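Local coordinates for putative uncharacterized protein (Chaetomium thermophilum, PDB 5T8V) that is the C-terminal fragment of the cohesin loader Scc2, a HEAT-repeat protein that probably binds chromatin and promotes the loading of cohesin, at residues E278-L283 / K384-R389; L407-F412 / L453-T458. One frame throughout, in Å; residues are numbered along the deposited sequence.

How the contacts relate
The two contacts lie in the same part of the HEAT-repeat chain, with centres about 16 Å apart, and follow one another in series. They share no helix, but helices 357-391 and 402-414, one from each contact, are consecutive. F408 joins them physically: its CZ lies 3.5 Å from CD2 of L280, and its ring also reaches L283 and I386. Contact 1 is only partly buried, has the larger interface, and depends on the ring of F385, met obliquely by a leucine and at its edge by a threonine methyl. Contact 2 is buried yet smaller, a sparse touch of branched aliphatic side chains and a threonine, with a helix between its partners in sequence adding L431 to the packing.

Contact 1 (E278-L283 / K384-R389); sequences EILTSL and KFIVNR
L280 and T281 meet F385 where two helices of the HEAT-repeat array pack side by side; the axes of the two short segments come within 10.8 Å and are inclined at 44°. Of the first segment, L280 makes the larger part of the interface. Its CB sits 3.4 Å from CE2 of F385, and CD1 reaches CD2 of the same ring obliquely, the two side chains running alongside each other and pointing opposite ways. CD1 also touches CG2 of I386, at 3.9 Å. Leucine suits this buried place: CB and CD1 serve this contact, and the second methyl, CD2, is left for F408 of helix 402-414, while Y401 and I310 add further apolar cover. The phenyl group extends across the gap because CG of F385 is anti to the backbone N (chi1 -171°), and CG of R389 lies above one face, offset toward the rim; the guanidinium end of R389 pairs with E284. Next comes T281, whose CG2 meets the ring edge near CZ, 3.3 Å away. Threonine serves this partly exposed position with both branches: the methyl packs on the ring, and the hydroxyl turns back to its own helix, OG1 donating to O of E278 at 2.9 Å. One residue further, S282 OG gives the same carbonyl oxygen a bond from 50° above the carbonyl plane.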
ATOM      1  N   GLU A 278       6.445  37.829  12.745  1.00 39.89           N
ATOM      2  CA  GLU A 278       6.383  37.854  14.201  1.00 42.79           C
ATOM      3  C   GLU A 278       5.100  37.200  14.698  1.00 41.71           C
ATOM      4  O   GLU A 278       5.121  36.451  15.682  1.00 43.65           O
ATOM      5  CB  GLU A 278       6.530  39.282  14.731  1.00 45.81           C
ATOM      6  CG  GLU A 278       5.617  40.324  14.124  1.00 47.35           C
ATOM      7  CD  GLU A 278       6.002  41.732  14.547  1.00 50.08           C
ATOM      8  OE1 GLU A 278       7.009  41.880  15.273  1.00 51.35           O
ATOM      9  OE2 GLU A 278       5.300  42.689  14.151  1.00 50.41           O
ATOM     10  N   ILE A 279       3.981  37.429  14.004  1.00 29.15           N
ATOM     11  CA  ILE A 279       2.738  36.772  14.395  1.00 27.55           C
ATOM     12  C   ILE A 279       2.917  35.263  14.400  1.00 28.63           C
ATOM     13  O   ILE A 279       2.329  34.563  15.235  1.00 29.65           O
ATOM     14  CB  ILE A 279       1.583  37.202  13.465  1.00 25.24           C
ATOM     15  CG1 ILE A 279       1.165  38.641  13.778  1.00 25.58           C
ATOM     16  CG2 ILE A 279       0.384  36.259  13.606  1.00 23.38           C
ATOM     17  CD1 ILE A 279       0.144  39.217  12.820  1.00 24.70           C
ATOM     18  N   LEU A 280       3.729  34.732  13.485  1.00 31.23           N
ATOM     19  CA  LEU A 280       3.914  33.291  13.416  1.00 32.98           C
ATOM     20  C   LEU A 280       4.925  32.781  14.434  1.00 36.58           C
ATOM     21  O   LEU A 280       4.951  31.575  14.703  1.00 38.26           O
ATOM     22  CB  LEU A 280       4.346  32.882  12.005  1.00 32.46           C
ATOM     23  CG  LEU A 280       3.299  33.087  10.905  1.00 30.90           C
ATOM     24  CD1 LEU A 280       3.892  32.785   9.537  1.00 30.19           C
ATOM     25  CD2 LEU A 280       2.067  32.224  11.147  1.00 31.13           C
ATOM     26  N   THR A 281       5.752  33.659  15.005  1.00 42.75           N
ATOM     27  CA  THR A 281       6.658  33.245  16.071  1.00 45.83           C
ATOM     28  C   THR A 281       6.055  33.461  17.450  1.00 46.19           C
ATOM     29  O   THR A 281       6.340  32.686  18.370  1.00 47.89           O
ATOM     30  CB  THR A 281       7.988  33.997  15.973  1.00 48.04           C
ATOM     31  OG1 THR A 281       7.753  35.404  16.077  1.00 48.50           O
ATOM     32  CG2 THR A 281       8.673  33.700  14.652  1.00 48.37           C
ATOM     33  N   SER A 282       5.230  34.497  17.615  1.00 40.75           N
ATOM     34  CA  SER A 282       4.468  34.641  18.850  1.00 41.79           C
ATOM     35  C   SER A 282       3.637  33.394  19.118  1.00 43.16           C
ATOM     36  O   SER A 282       3.538  32.937  20.264  1.00 43.86           O
ATOM     37  CB  SER A 282       3.570  35.875  18.771  1.00 40.32           C
ATOM     38  OG  SER A 282       4.336  37.058  18.622  1.00 40.88           O
ATOM     39  N   LEU A 283       3.040  32.827  18.067  1.00 50.59           N
ATOM     40  CA  LEU A 283       2.262  31.603  18.213  1.00 52.13           C
ATOM     41  C   LEU A 283       3.118  30.452  18.723  1.00 55.28           C
ATOM     42  O   LEU A 283       2.602  29.532  19.367  1.00 56.70           O
ATOM     43  CB  LEU A 283       1.626  31.235  16.873  1.00 51.55           C
ATOM     44  CG  LEU A 283       0.853  29.915  16.812  1.00 52.91           C
ATOM     45  CD1 LEU A 283      -0.398  29.978  17.674  1.00 53.02           C
ATOM     46  CD2 LEU A 283       0.511  29.577  15.368  1.00 52.18           C
ATOM     47  N   LYS A 384       6.259  30.170   2.975  1.00 16.09           N
ATOM     48  CA  LYS A 384       7.711  30.119   3.096  1.00 17.50           C
ATOM     49  C   LYS A 384       8.131  30.053   4.555  1.00 18.58           C
ATOM     50  O   LYS A 384       8.989  29.246   4.932  1.00 19.80           O
ATOM     51  CB  LYS A 384       8.342  31.330   2.410  1.00 17.73           C
ATOM     52  CG  LYS A 384       8.545  31.153   0.914  1.00 17.55           C
ATOM     53  CD  LYS A 384       8.666  32.492   0.193  1.00 19.84           C
ATOM     54  CE  LYS A 384       9.882  33.288   0.649  1.00 23.22           C
ATOM     55  NZ  LYS A 384       9.858  34.683   0.117  1.00 24.37           N
ATOM     56  N   PHE A 385       7.528  30.885   5.404  1.00 21.79           N
ATOM     57  CA  PHE A 385       7.917  30.871   6.809  1.00 24.48           C
ATOM     58  C   PHE A 385       7.634  29.511   7.444  1.00 25.91           C
ATOM     59  O   PHE A 385       8.542  28.859   7.984  1.00 28.95           O
ATOM     60  CB  PHE A 385       7.200  31.984   7.570  1.00 24.87           C
ATOM     61  CG  PHE A 385       7.712  32.177   8.965  1.00 27.81           C
ATOM     62  CD1 PHE A 385       8.914  32.828   9.187  1.00 28.71           C
ATOM     63  CD2 PHE A 385       7.001  31.702  10.053  1.00 28.78           C
ATOM     64  CE1 PHE A 385       9.395  33.003  10.470  1.00 30.45           C
ATOM     65  CE2 PHE A 385       7.477  31.878  11.338  1.00 30.54           C
ATOM     66  CZ  PHE A 385       8.676  32.529  11.545  1.00 31.54           C
ATOM     67  N   ILE A 386       6.379  29.053   7.374  1.00 20.25           N
ATOM     68  CA  ILE A 386       5.994  27.884   8.161  1.00 20.60           C
ATOM     69  C   ILE A 386       6.678  26.622   7.643  1.00 21.18           C
ATOM     70  O   ILE A 386       7.078  25.758   8.432  1.00 22.48           O
ATOM     71  CB  ILE A 386       4.462  27.726   8.207  1.00 20.74           C
ATOM     72  CG1 ILE A 386       3.862  27.632   6.800  1.00 20.56           C
ATOM     73  CG2 ILE A 386       3.844  28.878   9.000  1.00 20.38           C
ATOM     74  CD1 ILE A 386       2.375  27.268   6.799  1.00 20.00           C
ATOM     75  N   VAL A 387       6.828  26.485   6.325  1.00 19.26           N
ATOM     76  CA  VAL A 387       7.569  25.338   5.803  1.00 20.07           C
ATOM     77  C   VAL A 387       9.035  25.441   6.198  1.00 21.77           C
ATOM     78  O   VAL A 387       9.637  24.479   6.695  1.00 23.17           O
ATOM     79  CB  VAL A 387       7.410  25.232   4.274  1.00 19.10           C
ATOM     80  CG1 VAL A 387       8.241  24.070   3.729  1.00 20.19           C
ATOM     81  CG2 VAL A 387       5.947  25.048   3.903  1.00 17.62           C
ATOM     82  N   ASN A 388       9.627  26.618   5.987  1.00 22.36           N
ATOM     83  CA  ASN A 388      11.027  26.830   6.326  1.00 24.08           C
ATOM     84  C   ASN A 388      11.334  26.336   7.731  1.00 25.58           C
ATOM     85  O   ASN A 388      12.203  25.481   7.926  1.00 27.13           O
ATOM     86  CB  ASN A 388      11.383  28.308   6.201  1.00 23.96           C
ATOM     87  CG  ASN A 388      12.758  28.615   6.754  1.00 27.36           C
ATOM     88  OD1 ASN A 388      13.730  27.918   6.454  1.00 27.19           O
ATOM     89  ND2 ASN A 388      12.843  29.645   7.590  1.00 29.57           N
ATOM     90  N   ARG A 389      10.631  26.866   8.732  1.00 33.44           N
ATOM     91  CA  ARG A 389      10.951  26.452  10.093  1.00 36.81           C
ATOM     92  C   ARG A 389      10.291  25.136  10.483  1.00 36.65           C
ATOM     93  O   ARG A 389      10.558  24.630  11.578  1.00 38.06           O
ATOM     94  CB  ARG A 389      10.583  27.549  11.089  1.00 39.73           C
ATOM     95  CG  ARG A 389       9.123  27.892  11.169  1.00 40.87           C
ATOM     96  CD  ARG A 389       8.912  29.078  12.100  1.00 44.44           C
ATOM     97  NE  ARG A 389       9.496  28.860  13.426  1.00 48.09           N
ATOM     98  CZ  ARG A 389      10.726  29.221  13.786  1.00 50.00           C
ATOM     99  NH1 ARG A 389      11.536  29.825  12.925  1.00 50.00           N
ATOM    100  NH2 ARG A 389      11.153  28.974  15.018  1.00 52.10           N
TER

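Contact 2 (L407-F412 / L453-T458); sequences LFVEDF and LELLGT
V409 and L455 mark the nearest backbone approach of the two helical segments, their CA atoms 8.3 Å apart, a spacing that side chains must bridge. V409 reaches across from 407-412 with both of its methyls, and the division of labour between them defines the contact. CG2 faces CD2 of L455 at 4.4 Å, a loose apolar touch, whereas CG1, set anti to the backbone N (chi1 173°), lies 4.2 Å from OG1 of T458. The V409 and T458 side chains lie roughly perpendicular. Valine suits this buried position because its two branches, starting directly at CB, can serve two neighbours without a long side chain. L455 is the complementary choice: its CB does not point straight at the other helix, but the longer side chain carries CD2 across to V409. T458 sits at the margin of the contact, and its hydroxyl is satisfied within its own helix: OG1 donates to O of L455 one turn back, 2.8 Å away, in the carbonyl plane and on a lone pair, with a C=O...O angle of 125°. The bond directs the polarity of the threonine into its own helix. A salt bridge between E454 and R402 gives the same two helices a charged tie as well. Among the neighbouring helices of the HEAT-repeat array, helix 423-440 contributes L431, which packs on both V409 and L455, while helix 305-315 covers F408 and helix 610-619 receives L456.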
ATOM      1  N   LEU A 407      -1.356  22.222  12.012  1.00 35.57           N
ATOM      2  CA  LEU A 407      -2.559  22.915  12.464  1.00 36.62           C
ATOM      3  C   LEU A 407      -3.029  23.934  11.432  1.00 34.62           C
ATOM      4  O   LEU A 407      -4.226  24.020  11.124  1.00 35.20           O
ATOM      5  CB  LEU A 407      -2.292  23.594  13.807  1.00 41.05           C
ATOM      6  CG  LEU A 407      -2.545  22.736  15.048  1.00 44.74           C
ATOM      7  CD1 LEU A 407      -1.931  23.384  16.277  1.00 46.96           C
ATOM      8  CD2 LEU A 407      -4.038  22.528  15.249  1.00 44.81           C
ATOM      9  N   PHE A 408      -2.099  24.721  10.890  1.00 26.00           N
ATOM     10  CA  PHE A 408      -2.455  25.669   9.842  1.00 22.91           C
ATOM     11  C   PHE A 408      -3.094  24.954   8.662  1.00 19.99           C
ATOM     12  O   PHE A 408      -4.139  25.377   8.156  1.00 17.72           O
ATOM     13  CB  PHE A 408      -1.218  26.446   9.390  1.00 23.46           C
ATOM     14  CG  PHE A 408      -0.869  27.603  10.280  1.00 25.46           C
ATOM     15  CD1 PHE A 408      -1.742  28.666  10.426  1.00 25.75           C
ATOM     16  CD2 PHE A 408       0.339  27.634  10.955  1.00 27.54           C
ATOM     17  CE1 PHE A 408      -1.423  29.735  11.240  1.00 27.62           C
ATOM     18  CE2 PHE A 408       0.666  28.699  11.771  1.00 29.02           C
ATOM     19  CZ  PHE A 408      -0.215  29.752  11.913  1.00 29.10           C
ATOM     20  N   VAL A 409      -2.481  23.861   8.209  1.00 21.11           N
ATOM     21  CA  VAL A 409      -3.038  23.127   7.078  1.00 20.64           C
ATOM     22  C   VAL A 409      -4.444  22.645   7.402  1.00 20.68           C
ATOM     23  O   VAL A 409      -5.357  22.761   6.580  1.00 19.01           O
ATOM     24  CB  VAL A 409      -2.109  21.963   6.684  1.00 20.53           C
ATOM     25  CG1 VAL A 409      -2.765  21.080   5.623  1.00 20.17           C
ATOM     26  CG2 VAL A 409      -0.787  22.504   6.162  1.00 19.85           C
ATOM     27  N   GLU A 410      -4.646  22.109   8.605  1.00 32.88           N
ATOM     28  CA  GLU A 410      -5.970  21.623   8.981  1.00 34.97           C
ATOM     29  C   GLU A 410      -7.004  22.742   8.920  1.00 32.39           C
ATOM     30  O   GLU A 410      -8.098  22.565   8.370  1.00 31.96           O
ATOM     31  CB  GLU A 410      -5.922  21.002  10.376  1.00 40.63           C
ATOM     32  CG  GLU A 410      -5.241  19.641  10.422  1.00 45.79           C
ATOM     33  CD  GLU A 410      -5.161  19.076  11.827  1.00 50.59           C
ATOM     34  OE1 GLU A 410      -4.158  19.343  12.524  1.00 52.40           O
ATOM     35  OE2 GLU A 410      -6.109  18.373  12.238  1.00 52.78           O
ATOM     36  N   ASP A 411      -6.670  23.912   9.473  1.00 21.88           N
ATOM     37  CA  ASP A 411      -7.620  25.021   9.448  1.00 20.76           C
ATOM     38  C   ASP A 411      -7.890  25.490   8.021  1.00 19.68           C
ATOM     39  O   ASP A 411      -9.039  25.776   7.662  1.00 19.63           O
ATOM     40  CB  ASP A 411      -7.103  26.173  10.306  1.00 20.95           C
ATOM     41  CG  ASP A 411      -7.241  25.896  11.788  1.00 24.22           C
ATOM     42  OD1 ASP A 411      -7.318  24.709  12.166  1.00 26.29           O
ATOM     43  OD2 ASP A 411      -7.280  26.862  12.575  1.00 24.88           O
ATOM     44  N   PHE A 412      -6.846  25.576   7.192  1.00 13.37           N
ATOM     45  CA  PHE A 412      -7.041  25.980   5.804  1.00 12.15           C
ATOM     46  C   PHE A 412      -7.957  25.006   5.073  1.00 11.88           C
ATOM     47  O   PHE A 412      -8.851  25.422   4.329  1.00 11.25           O
ATOM     48  CB  PHE A 412      -5.690  26.081   5.090  1.00 11.78           C
ATOM     49  CG  PHE A 412      -4.735  27.070   5.710  1.00 12.13           C
ATOM     50  CD1 PHE A 412      -5.196  28.108   6.502  1.00 12.39           C
ATOM     51  CD2 PHE A 412      -3.370  26.959   5.494  1.00 12.35           C
ATOM     52  CE1 PHE A 412      -4.314  29.012   7.067  1.00 12.85           C
ATOM     53  CE2 PHE A 412      -2.486  27.859   6.054  1.00 12.81           C
ATOM     54  CZ  PHE A 412      -2.957  28.885   6.842  1.00 13.05           C
ATOM     55  N   LEU A 453       5.121  14.418   1.058  1.00 23.69           N
ATOM     56  CA  LEU A 453       4.162  13.357   0.764  1.00 24.29           C
ATOM     57  C   LEU A 453       3.043  13.332   1.798  1.00 24.02           C
ATOM     58  O   LEU A 453       1.861  13.227   1.446  1.00 22.61           O
ATOM     59  CB  LEU A 453       4.878  12.007   0.716  1.00 25.90           C
ATOM     60  CG  LEU A 453       5.900  11.829  -0.409  1.00 26.79           C
ATOM     61  CD1 LEU A 453       6.766  10.606  -0.161  1.00 28.30           C
ATOM     62  CD2 LEU A 453       5.201  11.719  -1.754  1.00 27.07           C
ATOM     63  N   GLU A 454       3.398  13.442   3.078  1.00 35.18           N
ATOM     64  CA  GLU A 454       2.398  13.369   4.137  1.00 36.80           C
ATOM     65  C   GLU A 454       1.357  14.473   3.997  1.00 35.08           C
ATOM     66  O   GLU A 454       0.170  14.251   4.262  1.00 35.82           O
ATOM     67  CB  GLU A 454       3.088  13.436   5.498  1.00 41.17           C
ATOM     68  CG  GLU A 454       2.140  13.460   6.685  1.00 43.96           C
ATOM     69  CD  GLU A 454       2.826  13.075   7.984  1.00 47.88           C
ATOM     70  OE1 GLU A 454       4.063  12.887   7.971  1.00 49.54           O
ATOM     71  OE2 GLU A 454       2.131  12.959   9.016  1.00 48.81           O
ATOM     72  N   LEU A 455       1.778  15.670   3.583  1.00 28.40           N
ATOM     73  CA  LEU A 455       0.829  16.768   3.420  1.00 25.58           C
ATOM     74  C   LEU A 455       0.067  16.663   2.106  1.00 23.30           C
ATOM     75  O   LEU A 455      -1.145  16.902   2.067  1.00 22.15           O
ATOM     76  CB  LEU A 455       1.554  18.112   3.503  1.00 24.61           C
ATOM     77  CG  LEU A 455       2.044  18.573   4.880  1.00 25.75           C
ATOM     78  CD1 LEU A 455       2.586  19.987   4.779  1.00 24.71           C
ATOM     79  CD2 LEU A 455       0.951  18.505   5.943  1.00 27.08           C
ATOM     80  N   LEU A 456       0.760  16.319   1.019  1.00 17.75           N
ATOM     81  CA  LEU A 456       0.076  16.076  -0.244  1.00 17.15           C
ATOM     82  C   LEU A 456      -1.032  15.049  -0.076  1.00 17.40           C
ATOM     83  O   LEU A 456      -2.039  15.099  -0.789  1.00 16.64           O
ATOM     84  CB  LEU A 456       1.078  15.617  -1.306  1.00 17.97           C
ATOM     85  CG  LEU A 456       1.998  16.703  -1.877  1.00 17.67           C
ATOM     86  CD1 LEU A 456       3.114  16.086  -2.705  1.00 18.99           C
ATOM     87  CD2 LEU A 456       1.214  17.698  -2.717  1.00 16.28           C
ATOM     88  N   GLY A 457      -0.874  14.124   0.868  1.00 21.29           N
ATOM     89  CA  GLY A 457      -1.933  13.185   1.179  1.00 21.54           C
ATOM     90  C   GLY A 457      -3.172  13.862   1.732  1.00 21.52           C
ATOM     91  O   GLY A 457      -4.272  13.682   1.200  1.00 21.73           O
ATOM     92  N   THR A 458      -3.012  14.647   2.800  1.00 21.91           N
ATOM     93  CA  THR A 458      -4.166  15.308   3.404  1.00 21.32           C
ATOM     94  C   THR A 458      -4.833  16.253   2.412  1.00 20.21           C
ATOM     95  O   THR A 458      -6.066  16.326   2.344  1.00 22.34           O
ATOM     96  CB  THR A 458      -3.752  16.066   4.670  1.00 21.71           C
ATOM     97  OG1 THR A 458      -2.832  17.104   4.327  1.00 24.06           O
ATOM     98  CG2 THR A 458      -3.090  15.137   5.671  1.00 22.50           C
TER